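Local coordinates for protein techylectin-5A (Tachypleus tridentatus, PDB 1JC9) that acts as a lectin of horseshoe crab innate immunity, recognising acetyl group-containing substances on bacteria and red cells and agglutinating them, at residues D200-E203 with T204-Q208. Sequence-based numbering, arbitrary orientation.
Sequences DTHE and THCAQ. With CA (calcium ion), chain C.
The carboxylate of Asp200 faces the start of helix 206-210 with one oxygen and a calcium ion with the other. Asp200 OD1 accepts the backbone N-H of Cys206 (N to OD1 3.1 Å, 150° at the hydrogen) on the syn side, tilted 26° from the carboxylate plane, and a water bridges Asp200 OD1, to which it donates, and the backbone N-H of Ala207, which it accepts. Asp200 OD2 binds calcium at 2.4 Å and also takes the backbone N-H of His202, closing an Asx turn. Two further ligands are the backbone carbonyls of His202 and Thr204, and two waters and Asp198 bind the metal as well.

With CG anti to the backbone N (chi1 -168°), the His202 ring reaches forward along the chain and sets its edge against Thr204. His202 ND1 receives the N-H of Thr204 almost straight on and in the ring plane, at 2.7 Å from N to ND1; the hydroxyl OG1 of Thr204 lies equally near. Thr204 CG2 packs against His202 CE1 at 3.4 Å. Glu203 folds over one face of this imidazole, with OE1 above its centre. Cys206 SG, in disulfide linkage with Cys219 of the acetyl-sugar pocket, touches His202 CB. Calcium thus probably stiffens a loop that is joined covalently to the sugar site.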
ATOM      1  N   ASP A 200      -5.384   5.675  16.248  1.00 25.70           N
ATOM      2  CA  ASP A 200      -5.766   6.882  15.523  1.00 27.75           C
ATOM      3  C   ASP A 200      -6.008   8.076  16.455  1.00 30.12           C
ATOM      4  O   ASP A 200      -5.820   7.975  17.670  1.00 31.49           O
ATOM      5  CB  ASP A 200      -7.001   6.607  14.653  1.00 24.02           C
ATOM      6  CG  ASP A 200      -8.233   6.261  15.468  1.00 25.10           C
ATOM      7  OD1 ASP A 200      -8.872   5.228  15.169  1.00 21.71           O
ATOM      8  OD2 ASP A 200      -8.573   7.026  16.398  1.00 23.36           O
ATOM      9  N   THR A 201      -6.410   9.208  15.886  1.00 31.75           N
ATOM     10  CA  THR A 201      -6.653  10.409  16.681  1.00 33.70           C
ATOM     11  C   THR A 201      -8.131  10.771  16.730  1.00 35.36           C
ATOM     12  O   THR A 201      -8.493  11.947  16.767  1.00 35.87           O
ATOM     13  CB  THR A 201      -5.885  11.611  16.114  1.00 32.77           C
ATOM     14  OG1 THR A 201      -6.378  11.917  14.802  1.00 35.29           O
ATOM     15  CG2 THR A 201      -4.401  11.302  16.037  1.00 33.51           C
ATOM     16  N   HIS A 202      -8.982   9.753  16.732  1.00 36.86           N
ATOM     17  CA  HIS A 202     -10.418   9.966  16.774  1.00 38.86           C
ATOM     18  C   HIS A 202     -10.991   9.301  18.024  1.00 39.61           C
ATOM     19  O   HIS A 202     -10.394   8.372  18.574  1.00 39.24           O
ATOM     20  CB  HIS A 202     -11.057   9.383  15.510  1.00 40.56           C
ATOM     21  CG  HIS A 202     -12.486   9.779  15.308  1.00 43.56           C
ATOM     22  ND1 HIS A 202     -13.517   9.275  16.072  1.00 44.90           N
ATOM     23  CD2 HIS A 202     -13.057  10.629  14.421  1.00 45.27           C
ATOM     24  CE1 HIS A 202     -14.661   9.796  15.663  1.00 45.81           C
ATOM     25  NE2 HIS A 202     -14.409  10.620  14.661  1.00 46.29           N
ATOM     26  N   GLU A 203     -12.140   9.790  18.474  1.00 40.21           N
ATOM     27  CA  GLU A 203     -12.799   9.246  19.655  1.00 41.76           C
ATOM     28  C   GLU A 203     -13.207   7.801  19.401  1.00 39.76           C
ATOM     29  O   GLU A 203     -13.180   6.965  20.303  1.00 40.82           O
ATOM     30  CB  GLU A 203     -14.045  10.071  19.999  1.00 45.04           C
ATOM     31  CG  GLU A 203     -13.772  11.538  20.284  1.00 51.39           C
ATOM     32  CD  GLU A 203     -13.166  12.265  19.095  1.00 54.93           C
ATOM     33  OE1 GLU A 203     -13.775  12.240  18.002  1.00 56.61           O
ATOM     34  OE2 GLU A 203     -12.078  12.860  19.255  1.00 57.79           O
ATOM     35  N   THR A 204     -13.587   7.512  18.164  1.00 37.88           N
ATOM     36  CA  THR A 204     -14.008   6.168  17.794  1.00 36.71           C
ATOM     37  C   THR A 204     -12.837   5.302  17.342  1.00 34.13           C
ATOM     38  O   THR A 204     -11.684   5.731  17.358  1.00 32.93           O
ATOM     39  CB  THR A 204     -15.040   6.207  16.656  1.00 36.49           C
ATOM     40  OG1 THR A 204     -14.431   6.754  15.477  1.00 37.97           O
ATOM     41  CG2 THR A 204     -16.222   7.071  17.050  1.00 38.91           C
ATOM     42  N   HIS A 205     -13.163   4.080  16.936  1.00 33.19           N
ATOM     43  CA  HIS A 205     -12.191   3.105  16.461  1.00 32.84           C
ATOM     44  C   HIS A 205     -12.304   3.112  14.934  1.00 30.28           C
ATOM     45  O   HIS A 205     -13.113   2.385  14.356  1.00 30.70           O
ATOM     46  CB  HIS A 205     -12.553   1.719  17.009  1.00 35.88           C
ATOM     47  CG  HIS A 205     -11.424   0.735  16.988  1.00 38.54           C
ATOM     48  ND1 HIS A 205     -10.512   0.663  15.958  1.00 40.14           N
ATOM     49  CD2 HIS A 205     -11.090  -0.252  17.855  1.00 40.10           C
ATOM     50  CE1 HIS A 205      -9.666  -0.326  16.189  1.00 40.64           C
ATOM     51  NE2 HIS A 205      -9.995  -0.898  17.334  1.00 39.85           N
ATOM     52  N   CYS A 206     -11.500   3.949  14.288  1.00 27.51           N
ATOM     53  CA  CYS A 206     -11.522   4.067  12.835  1.00 25.42           C
ATOM     54  C   CYS A 206     -11.424   2.733  12.093  1.00 25.27           C
ATOM     55  O   CYS A 206     -12.173   2.489  11.148  1.00 24.75           O
ATOM     56  CB  CYS A 206     -10.387   4.975  12.361  1.00 23.40           C
ATOM     57  SG  CYS A 206     -10.534   6.747  12.755  1.00 23.18           S
ATOM     58  N   ALA A 207     -10.500   1.878  12.519  1.00 24.27           N
ATOM     59  CA  ALA A 207     -10.293   0.584  11.872  1.00 25.34           C
ATOM     60  C   ALA A 207     -11.515  -0.326  11.915  1.00 26.84           C
ATOM     61  O   ALA A 207     -11.785  -1.053  10.957  1.00 25.78           O
ATOM     62  CB  ALA A 207      -9.091  -0.126  12.496  1.00 25.57           C
ATOM     63  N   GLN A 208     -12.250  -0.303  13.023  1.00 27.18           N
ATOM     64  CA  GLN A 208     -13.436  -1.139  13.133  1.00 28.75           C
ATOM     65  C   GLN A 208     -14.589  -0.580  12.309  1.00 27.43           C
ATOM     66  O   GLN A 208     -15.427  -1.329  11.813  1.00 27.63           O
ATOM     67  CB  GLN A 208     -13.856  -1.288  14.596  1.00 31.43           C
ATOM     68  CG  GLN A 208     -12.859  -2.095  15.417  1.00 37.59           C
ATOM     69  CD  GLN A 208     -13.406  -2.518  16.768  1.00 41.43           C
ATOM     70  OE1 GLN A 208     -12.721  -3.191  17.545  1.00 42.41           O
ATOM     71  NE2 GLN A 208     -14.648  -2.133  17.056  1.00 42.39           N
TER
HETATM   72 CA    CA C 301      -9.596   6.040  18.289  1.00 27.98          CA
HETATM   73  O   HOH W   1      -8.607   2.407  14.668  1.00 33.73           O
HETATM   74  O   HOH W   2      -7.792   7.020  19.325  1.00 35.27           O
HETATM   75  O   HOH W   3     -10.551   5.895  20.701  1.00 35.37           O